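PDB 5VQE: beta-glucoside phosphorylase BglX from Unidentified, which cleaves beta-glucosides by phosphorolysis, probably passing the glucosyl group to phosphate through a covalent glycosyl-enzyme intermediate. Local coordinates for residues G336-T339 against H340-D344; E345-A348 against R349-M353; A431-F434 against K435-E439. One frame throughout, in Å; residues are numbered along the deposited sequence.

Interaction 1 (G336-T339 against H340-D344); sequences GLLT and HERLD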
ATOM      1  N   GLY A 336     -12.585 -24.061  23.179  1.00 20.95           N
ATOM      2  CA  GLY A 336     -12.756 -24.748  21.911  1.00 23.60           C
ATOM      3  C   GLY A 336     -13.124 -23.891  20.712  1.00 22.29           C
ATOM      4  O   GLY A 336     -13.388 -24.449  19.640  1.00 22.75           O
ATOM      5  N   LEU A 337     -13.176 -22.565  20.844  1.00 15.80           N
ATOM      6  CA  LEU A 337     -13.288 -21.735  19.645  1.00 19.38           C
ATOM      7  C   LEU A 337     -12.051 -21.872  18.772  1.00 18.72           C
ATOM      8  O   LEU A 337     -12.126 -21.735  17.544  1.00 18.32           O
ATOM      9  CB  LEU A 337     -13.495 -20.269  20.021  1.00 19.01           C
ATOM     10  CG  LEU A 337     -14.939 -19.782  20.122  1.00 25.60           C
ATOM     11  CD1 LEU A 337     -15.843 -20.781  20.822  1.00 36.08           C
ATOM     12  CD2 LEU A 337     -14.943 -18.458  20.854  1.00 20.66           C
ATOM     13  N   LEU A 338     -10.907 -22.126  19.392  1.00 14.06           N
ATOM     14  CA  LEU A 338      -9.659 -22.399  18.699  1.00 15.36           C
ATOM     15  C   LEU A 338      -9.144 -23.732  19.211  1.00 15.11           C
ATOM     16  O   LEU A 338      -9.028 -23.925  20.426  1.00 14.03           O
ATOM     17  CB  LEU A 338      -8.633 -21.295  18.958  1.00 16.30           C
ATOM     18  CG  LEU A 338      -7.192 -21.565  18.510  1.00 11.11           C
ATOM     19  CD1 LEU A 338      -7.114 -21.728  17.007  1.00 13.51           C
ATOM     20  CD2 LEU A 338      -6.282 -20.447  18.965  1.00 14.35           C
ATOM     21  N   THR A 339      -8.861 -24.651  18.304  1.00 13.92           N
ATOM     22  CA  THR A 339      -8.369 -25.953  18.723  1.00 18.67           C
ATOM     23  C   THR A 339      -6.861 -25.914  18.937  1.00 22.69           C
ATOM     24  O   THR A 339      -6.138 -25.127  18.316  1.00 17.10           O
ATOM     25  CB  THR A 339      -8.720 -27.026  17.691  1.00 18.58           C
ATOM     26  OG1 THR A 339      -7.981 -26.796  16.490  1.00 18.56           O
ATOM     27  CG2 THR A 339     -10.212 -27.002  17.383  1.00 20.94           C
ATOM     28  N   HIS A 340      -6.394 -26.762  19.854  1.00 15.56           N
ATOM     29  CA  HIS A 340      -4.960 -26.900  20.082  1.00 19.79           C
ATOM     30  C   HIS A 340      -4.247 -27.377  18.832  1.00 18.59           C
ATOM     31  O   HIS A 340      -3.073 -27.051  18.621  1.00 20.94           O
ATOM     32  CB  HIS A 340      -4.699 -27.877  21.230  1.00 17.48           C
ATOM     33  CG  HIS A 340      -5.059 -27.332  22.574  1.00 13.98           C
ATOM     34  ND1 HIS A 340      -4.120 -26.807  23.436  1.00 19.90           N
ATOM     35  CD2 HIS A 340      -6.252 -27.209  23.194  1.00 17.71           C
ATOM     36  CE1 HIS A 340      -4.722 -26.393  24.536  1.00 18.88           C
ATOM     37  NE2 HIS A 340      -6.016 -26.625  24.415  1.00 21.10           N
ATOM     38  N   GLU A 341      -4.938 -28.151  17.997  1.00 17.49           N
ATOM     39  CA  GLU A 341      -4.319 -28.692  16.796  1.00 19.80           C
ATOM     40  C   GLU A 341      -4.150 -27.608  15.735  1.00 17.67           C
ATOM     41  O   GLU A 341      -3.130 -27.556  15.036  1.00 18.29           O
ATOM     42  CB  GLU A 341      -5.162 -29.859  16.280  1.00 25.33           C
ATOM     43  CG  GLU A 341      -5.122 -31.110  17.191  1.00 26.98           C
ATOM     44  CD  GLU A 341      -6.071 -31.059  18.404  1.00 26.91           C
ATOM     45  OE1 GLU A 341      -6.913 -30.136  18.515  1.00 21.17           O
ATOM     46  OE2 GLU A 341      -5.969 -31.969  19.255  1.00 22.71           O
ATOM     47  N   ARG A 342      -5.130 -26.715  15.626  1.00 16.45           N
ATOM     48  CA  ARG A 342      -5.011 -25.589  14.710  1.00 18.44           C
ATOM     49  C   ARG A 342      -4.011 -24.555  15.229  1.00 15.19           C
ATOM     50  O   ARG A 342      -3.289 -23.929  14.445  1.00 13.27           O
ATOM     51  CB  ARG A 342      -6.392 -24.984  14.503  1.00 19.85           C
ATOM     52  CG  ARG A 342      -6.435 -23.753  13.651  1.00 18.96           C
ATOM     53  CD  ARG A 342      -6.061 -23.966  12.197  1.00 19.67           C
ATOM     54  NE  ARG A 342      -5.654 -22.664  11.686  1.00 13.29           N
ATOM     55  CZ  ARG A 342      -4.539 -22.399  11.019  1.00 14.65           C
ATOM     56  NH1 ARG A 342      -3.694 -23.358  10.680  1.00 13.87           N
ATOM     57  NH2 ARG A 342      -4.286 -21.146  10.661  1.00 17.88           N
ATOM     58  N   LEU A 343      -3.955 -24.358  16.547  1.00 15.65           N
ATOM     59  CA  LEU A 343      -2.936 -23.483  17.119  1.00 18.74           C
ATOM     60  C   LEU A 343      -1.539 -23.948  16.727  1.00 15.96           C
ATOM     61  O   LEU A 343      -0.702 -23.148  16.292  1.00 13.47           O
ATOM     62  CB  LEU A 343      -3.076 -23.438  18.640  1.00 17.67           C
ATOM     63  CG  LEU A 343      -1.993 -22.669  19.393  1.00 16.45           C
ATOM     64  CD1 LEU A 343      -1.981 -21.209  18.966  1.00 12.64           C
ATOM     65  CD2 LEU A 343      -2.214 -22.776  20.894  1.00 17.36           C
ATOM     66  N   ASP A 344      -1.268 -25.248  16.868  1.00 16.33           N
ATOM     67  CA  ASP A 344       0.056 -25.764  16.543  1.00 16.82           C
ATOM     68  C   ASP A 344       0.369 -25.602  15.065  1.00 14.86           C
ATOM     69  O   ASP A 344       1.527 -25.384  14.695  1.00 14.86           O
ATOM     70  CB  ASP A 344       0.169 -27.237  16.943  1.00 14.94           C
ATOM     71  CG  ASP A 344       0.362 -27.424  18.430  1.00 18.02           C
ATOM     72  OD1 ASP A 344       0.593 -26.423  19.133  1.00 19.19           O
ATOM     73  OD2 ASP A 344       0.288 -28.576  18.904  1.00 21.48           O
TER
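The backbone amide of Leu343 donates to the carbonyl of Thr339, with N 2.9 Å from O and an N-H...O angle of 162°. This is the first i to i+4 bond of helix 340-356. Thr339 sits at the N-cap, just before that helix. Its hydroxyl takes up a second amide: Arg342 N lies 3.0 Å from Thr339 OG1, at 154°. The torsion of Thr339 makes this possible, because chi1 of 68° places OG1 between the backbone N and the carbonyl carbon, facing the first turn. There OG1 also comes within 3.1 Å of Arg342 CB, and the two side chains cross at about a right angle. Glu341 bends its chain back over the cap, and its OE1 lies 3.7 Å from Thr339 CB. Underneath, Leu338 adds an apolar touch. Its CD1 is 4.0 Å from Arg342 CG, while its CD2 is 4.4 Å from Leu343 CD1. Leu338 is buried against Leu34 of helix 30-36 and Pro306 and Ile309 of helix 301-310. The guanidinium of Arg342 leads away from the cap: NE donates to Ile309 O, and NH2 and NH1 form salt bridges to Asp314 and Glu345. At the start of the loop, Gly336 closes helix 322-335 in a Schellman motif with positive phi, where a side chain would jam against the preceding carbonyl. The loop thus closes one helix and opens the next within four residues. By accepting from the amide of Arg342, the threonine hydroxyl satisfies an N-H of the first turn that would otherwise probably need another acceptor.

Interaction 2 (E345-A348 against R349-M353); sequences EAVA and RILGM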
ATOM      1  N   GLU A 345      -0.646 -25.702  14.210  1.00 12.67           N
ATOM      2  CA  GLU A 345      -0.423 -25.598  12.775  1.00 16.82           C
ATOM      3  C   GLU A 345      -0.144 -24.158  12.370  1.00 11.42           C
ATOM      4  O   GLU A 345       0.706 -23.894  11.513  1.00 12.66           O
ATOM      5  CB  GLU A 345      -1.639 -26.156  12.039  1.00 12.55           C
ATOM      6  CG  GLU A 345      -1.469 -26.290  10.545  1.00 17.84           C
ATOM      7  CD  GLU A 345      -2.729 -26.788   9.873  1.00 22.21           C
ATOM      8  OE1 GLU A 345      -3.826 -26.291  10.220  1.00 20.60           O
ATOM      9  OE2 GLU A 345      -2.626 -27.685   9.012  1.00 26.75           O
ATOM     10  N   ALA A 346      -0.838 -23.208  12.990  1.00 13.75           N
ATOM     11  CA  ALA A 346      -0.552 -21.801  12.735  1.00 14.31           C
ATOM     12  C   ALA A 346       0.863 -21.447  13.172  1.00 13.42           C
ATOM     13  O   ALA A 346       1.623 -20.824  12.422  1.00 12.53           O
ATOM     14  CB  ALA A 346      -1.580 -20.930  13.457  1.00 12.82           C
ATOM     15  N   VAL A 347       1.238 -21.839  14.392  1.00 13.75           N
ATOM     16  CA  VAL A 347       2.566 -21.512  14.899  1.00 10.75           C
ATOM     17  C   VAL A 347       3.644 -22.196  14.078  1.00 12.45           C
ATOM     18  O   VAL A 347       4.728 -21.637  13.880  1.00 14.17           O
ATOM     19  CB  VAL A 347       2.663 -21.881  16.391  1.00 13.11           C
ATOM     20  CG1 VAL A 347       4.086 -21.731  16.889  1.00 15.12           C
ATOM     21  CG2 VAL A 347       1.735 -21.003  17.188  1.00 13.36           C
ATOM     22  N   ALA A 348       3.378 -23.405  13.583  1.00 10.51           N
ATOM     23  CA  ALA A 348       4.357 -24.072  12.734  1.00 12.83           C
ATOM     24  C   ALA A 348       4.646 -23.250  11.483  1.00 13.48           C
ATOM     25  O   ALA A 348       5.797 -23.155  11.045  1.00 11.29           O
ATOM     26  CB  ALA A 348       3.869 -25.466  12.352  1.00 12.73           C
ATOM     27  N   ARG A 349       3.613 -22.647  10.891  1.00 10.65           N
ATOM     28  CA  ARG A 349       3.834 -21.850   9.691  1.00 10.06           C
ATOM     29  C   ARG A 349       4.526 -20.531  10.016  1.00 11.76           C
ATOM     30  O   ARG A 349       5.265 -20.002   9.179  1.00 10.85           O
ATOM     31  CB  ARG A 349       2.509 -21.600   8.968  1.00 13.76           C
ATOM     32  CG  ARG A 349       2.144 -22.690   7.978  1.00 12.44           C
ATOM     33  CD  ARG A 349       1.088 -22.219   7.000  1.00 14.13           C
ATOM     34  NE  ARG A 349       0.892 -23.161   5.897  1.00 14.98           N
ATOM     35  CZ  ARG A 349      -0.058 -24.096   5.852  1.00 16.18           C
ATOM     36  NH1 ARG A 349      -0.911 -24.248   6.850  1.00 14.77           N
ATOM     37  NH2 ARG A 349      -0.152 -24.890   4.798  1.00 13.05           N
ATOM     38  N   ILE A 350       4.307 -19.994  11.216  1.00 10.65           N
ATOM     39  CA  ILE A 350       5.015 -18.792  11.651  1.00 11.09           C
ATOM     40  C   ILE A 350       6.490 -19.096  11.872  1.00 13.59           C
ATOM     41  O   ILE A 350       7.377 -18.422  11.336  1.00 11.17           O
ATOM     42  CB  ILE A 350       4.369 -18.238  12.934  1.00 10.80           C
ATOM     43  CG1 ILE A 350       2.919 -17.830  12.660  1.00 11.01           C
ATOM     44  CG2 ILE A 350       5.174 -17.073  13.473  1.00 11.25           C
ATOM     45  CD1 ILE A 350       2.127 -17.538  13.898  1.00 10.87           C
ATOM     46  N   LEU A 351       6.774 -20.106  12.689  1.00 10.98           N
ATOM     47  CA  LEU A 351       8.154 -20.497  12.927  1.00 13.16           C
ATOM     48  C   LEU A 351       8.847 -20.908  11.640  1.00 12.08           C
ATOM     49  O   LEU A 351      10.046 -20.664  11.481  1.00 15.56           O
ATOM     50  CB  LEU A 351       8.193 -21.639  13.931  1.00 12.96           C
ATOM     51  CG  LEU A 351       7.730 -21.278  15.333  1.00 13.26           C
ATOM     52  CD1 LEU A 351       7.575 -22.540  16.168  1.00 16.24           C
ATOM     53  CD2 LEU A 351       8.708 -20.327  15.969  1.00 16.19           C
ATOM     54  N   GLY A 352       8.114 -21.519  10.709  1.00 11.81           N
ATOM     55  CA  GLY A 352       8.729 -21.934   9.462  1.00 13.01           C
ATOM     56  C   GLY A 352       9.234 -20.767   8.637  1.00 10.80           C
ATOM     57  O   GLY A 352      10.250 -20.876   7.946  1.00 12.73           O
ATOM     58  N   MET A 353       8.528 -19.635   8.679  1.00 11.08           N
ATOM     59  CA  MET A 353       9.017 -18.472   7.945  1.00 10.48           C
ATOM     60  C   MET A 353      10.230 -17.869   8.638  1.00 12.84           C
ATOM     61  O   MET A 353      11.133 -17.350   7.972  1.00 13.25           O
ATOM     62  CB  MET A 353       7.902 -17.433   7.779  1.00 11.29           C
ATOM     63  CG  MET A 353       6.929 -17.768   6.646  1.00 14.45           C
ATOM     64  SD  MET A 353       7.724 -17.677   5.028  1.00 14.01           S
ATOM     65  CE  MET A 353       6.642 -18.668   3.981  1.00 13.38           C
TER
HETATM   66  O   HOH W   1      -0.941 -23.032   9.409  1.00 10.30           O
HETATM   67  O   HOH W   2      -2.924 -26.128   6.335  1.00 23.28           O
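Val347 holds CG1 anti to its backbone N (chi1 172°), and Leu351 holds CG anti to its carbonyl carbon (chi1 -66°). These two rotations lay the side chains side by side, pointing the same way, with Val347 CG1 3.7 Å from Leu351 CD1. Below them, Leu351 N meets Val347 O at 2.8 Å, a nearly straight bond with an N-H...O angle of 175°. Together they turn an apolar ridge toward helix 15-27, where Leu25, Val21 and Trp20 lie. Ile350 packs on the backbone of the preceding turn: its CG1 is 3.3 Å from Ala346 O, and its CD1 reaches 4.1 Å from Val347 CA. Cutting Ile350 back to an alanine would remove CG1 and CD1, and would probably leave Ala346 O without its apolar cover and open a gap beside Val347. On another side of the helix the contact is polar. Arg349 runs extended from CG to NE. Two waters lie at the guanidinium edge, in its plane, and both accept from NH1. One water donates weakly to Glu345 O and the other weakly to Glu345 OE2. Glu345 OE2 and Arg349 NH1 stay 4.4 Å apart, beyond a salt bridge. The other ends of the two groups have direct partners: Glu345 OE1 forms a salt bridge to Arg342, and Arg349 NH2 bonds to Asn282. Water thus bridges the two groups, and probably screens their charges, without a direct salt bridge.

Interaction 3 (A431-F434 against K435-E439); sequences ARLF and KGLLE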
ATOM      1  N   ALA A 431       4.564  21.337  -4.216  1.00 17.97           N
ATOM      2  CA  ALA A 431       3.980  22.408  -5.017  1.00 20.48           C
ATOM      3  C   ALA A 431       4.819  23.677  -4.933  1.00 18.12           C
ATOM      4  O   ALA A 431       4.902  24.423  -5.915  1.00 21.39           O
ATOM      5  CB  ALA A 431       2.544  22.688  -4.579  1.00 17.14           C
ATOM      6  N   ARG A 432       5.436  23.942  -3.775  1.00 18.07           N
ATOM      7  CA  ARG A 432       6.389  25.046  -3.676  1.00 20.73           C
ATOM      8  C   ARG A 432       7.559  24.830  -4.626  1.00 19.56           C
ATOM      9  O   ARG A 432       7.968  25.745  -5.351  1.00 22.57           O
ATOM     10  CB  ARG A 432       6.902  25.186  -2.242  1.00 21.81           C
ATOM     11  CG  ARG A 432       5.897  25.735  -1.238  1.00 21.74           C
ATOM     12  CD  ARG A 432       6.606  26.077   0.080  1.00 29.30           C
ATOM     13  NE  ARG A 432       5.680  26.439   1.152  1.00 32.46           N
ATOM     14  CZ  ARG A 432       5.143  27.646   1.323  1.00 33.55           C
ATOM     15  NH1 ARG A 432       5.420  28.639   0.484  1.00 31.89           N
ATOM     16  NH2 ARG A 432       4.317  27.861   2.340  1.00 27.14           N
ATOM     17  N   LEU A 433       8.109  23.614  -4.640  1.00 20.48           N
ATOM     18  CA  LEU A 433       9.177  23.302  -5.583  1.00 19.40           C
ATOM     19  C   LEU A 433       8.723  23.559  -7.010  1.00 21.37           C
ATOM     20  O   LEU A 433       9.411  24.242  -7.783  1.00 18.25           O
ATOM     21  CB  LEU A 433       9.624  21.846  -5.412  1.00 21.75           C
ATOM     22  CG  LEU A 433      10.683  21.382  -6.421  1.00 21.85           C
ATOM     23  CD1 LEU A 433      11.986  22.170  -6.244  1.00 24.17           C
ATOM     24  CD2 LEU A 433      10.926  19.882  -6.312  1.00 25.17           C
ATOM     25  N   PHE A 434       7.562  23.011  -7.380  1.00 16.95           N
ATOM     26  CA  PHE A 434       7.022  23.209  -8.720  1.00 18.10           C
ATOM     27  C   PHE A 434       6.895  24.694  -9.037  1.00 18.79           C
ATOM     28  O   PHE A 434       7.279  25.146 -10.123  1.00 18.52           O
ATOM     29  CB  PHE A 434       5.665  22.498  -8.836  1.00 16.23           C
ATOM     30  CG  PHE A 434       5.035  22.585 -10.200  1.00 17.71           C
ATOM     31  CD1 PHE A 434       5.515  21.824 -11.253  1.00 17.23           C
ATOM     32  CD2 PHE A 434       3.934  23.399 -10.419  1.00 16.96           C
ATOM     33  CE1 PHE A 434       4.931  21.886 -12.498  1.00 17.14           C
ATOM     34  CE2 PHE A 434       3.352  23.474 -11.659  1.00 15.68           C
ATOM     35  CZ  PHE A 434       3.848  22.712 -12.710  1.00 15.39           C
ATOM     36  N   LYS A 435       6.372  25.477  -8.090  1.00 20.45           N
ATOM     37  CA  LYS A 435       6.270  26.919  -8.296  1.00 19.66           C
ATOM     38  C   LYS A 435       7.643  27.519  -8.578  1.00 18.39           C
ATOM     39  O   LYS A 435       7.824  28.263  -9.548  1.00 18.30           O
ATOM     40  CB  LYS A 435       5.629  27.582  -7.075  1.00 18.84           C
ATOM     41  CG  LYS A 435       5.387  29.093  -7.217  1.00 17.75           C
ATOM     42  CD  LYS A 435       4.565  29.621  -6.053  1.00 20.72           C
ATOM     43  CE  LYS A 435       4.170  31.084  -6.231  1.00 22.77           C
ATOM     44  NZ  LYS A 435       5.339  32.009  -6.126  1.00 22.12           N
ATOM     45  N   GLY A 436       8.628  27.190  -7.742  1.00 23.43           N
ATOM     46  CA  GLY A 436       9.968  27.729  -7.941  1.00 21.74           C
ATOM     47  C   GLY A 436      10.574  27.347  -9.278  1.00 20.77           C
ATOM     48  O   GLY A 436      11.256  28.155  -9.913  1.00 24.21           O
ATOM     49  N   LEU A 437      10.354  26.105  -9.718  1.00 18.45           N
ATOM     50  CA  LEU A 437      10.936  25.667 -10.978  1.00 18.81           C
ATOM     51  C   LEU A 437      10.288  26.357 -12.170  1.00 19.74           C
ATOM     52  O   LEU A 437      10.965  26.609 -13.169  1.00 21.58           O
ATOM     53  CB  LEU A 437      10.834  24.144 -11.116  1.00 20.58           C
ATOM     54  CG  LEU A 437      11.649  23.323 -10.111  1.00 17.34           C
ATOM     55  CD1 LEU A 437      11.451  21.832 -10.367  1.00 21.20           C
ATOM     56  CD2 LEU A 437      13.137  23.674 -10.156  1.00 21.21           C
ATOM     57  N   LEU A 438       8.992  26.680 -12.091  1.00 16.03           N
ATOM     58  CA  LEU A 438       8.372  27.475 -13.146  1.00 17.57           C
ATOM     59  C   LEU A 438       8.992  28.861 -13.201  1.00 17.35           C
ATOM     60  O   LEU A 438       9.267  29.389 -14.285  1.00 17.94           O
ATOM     61  CB  LEU A 438       6.862  27.589 -12.919  1.00 18.40           C
ATOM     62  CG  LEU A 438       6.004  26.361 -13.220  1.00 16.16           C
ATOM     63  CD1 LEU A 438       4.561  26.626 -12.805  1.00 18.27           C
ATOM     64  CD2 LEU A 438       6.069  26.008 -14.683  1.00 18.76           C
ATOM     65  N   GLU A 439       9.210  29.464 -12.036  1.00 15.45           N
ATOM     66  CA  GLU A 439       9.820  30.782 -11.983  1.00 22.90           C
ATOM     67  C   GLU A 439      11.223  30.754 -12.580  1.00 22.46           C
ATOM     68  O   GLU A 439      11.609  31.666 -13.322  1.00 22.92           O
ATOM     69  CB  GLU A 439       9.820  31.273 -10.535  1.00 21.60           C
ATOM     70  CG  GLU A 439       8.407  31.631 -10.049  1.00 21.67           C
ATOM     71  CD  GLU A 439       8.304  31.826  -8.553  1.00 22.54           C
ATOM     72  OE1 GLU A 439       9.113  31.245  -7.804  1.00 23.63           O
ATOM     73  OE2 GLU A 439       7.403  32.573  -8.120  1.00 26.28           O
TER
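Phe434 and Leu438, one turn apart, form the tight, buried part of this contact. Leu438 lies over one face of the phenyl ring. Its CG stands 4.2 Å above the plane of the Phe434 ring, offset toward the rim, and its CD1 touches Phe434 CE2 at 3.6 Å. With CG anti to the backbone N (chi1 -178°), Phe434 turns its ring toward Leu415 and Ile471 of the sheet. Ile541 of helix 534-544 also touches both residues. The partly exposed pair Leu433 and Leu437 packs more loosely, with Leu433 CG 4.0 Å from Leu437 CD1. Beneath both pairs run regular backbone bonds, such as Leu437 N to Leu433 O at 2.8 Å. On another flank Arg432 is exposed. There Lys435 bends at its last torsion, and its NZ forms a salt bridge to Glu439 OE2 at 2.9 Å, approaching from above the carboxylate plane. The same ammonium donates to Val445 O and makes a cation-pi contact with Trp447, so this edge is tied to the next strand. The arrangement is that of an amphipathic helix in a beta-alpha-beta crossover: helix 429-441 links the parallel strands 412-419 and 444-447 and packs on their sheet.

Interactions 1 and 2 follow one another along helix 340-356, with centres 14 Å apart. Interaction 1 starts the helix and interaction 2 continues it. Both belong to the glycoside hydrolase family 3 N-terminal domain, of TIM-barrel type, and helix 30-36 borders both. Interaction 3 comes later in the chain, on helix 429-441, which packs on the six-stranded mixed sheet. Its centre is 59 Å from that of interaction 1 and 52 Å from that of interaction 2, on the opposite side of the chain's centre. Interaction 3 touches neither of the others; its nearest atoms are about 39 Å from interaction 2. The three contacts are local, a helix start and two helix turns, in two separate parts of the enzyme, and none includes a residue lining the fluoroglucose pocket.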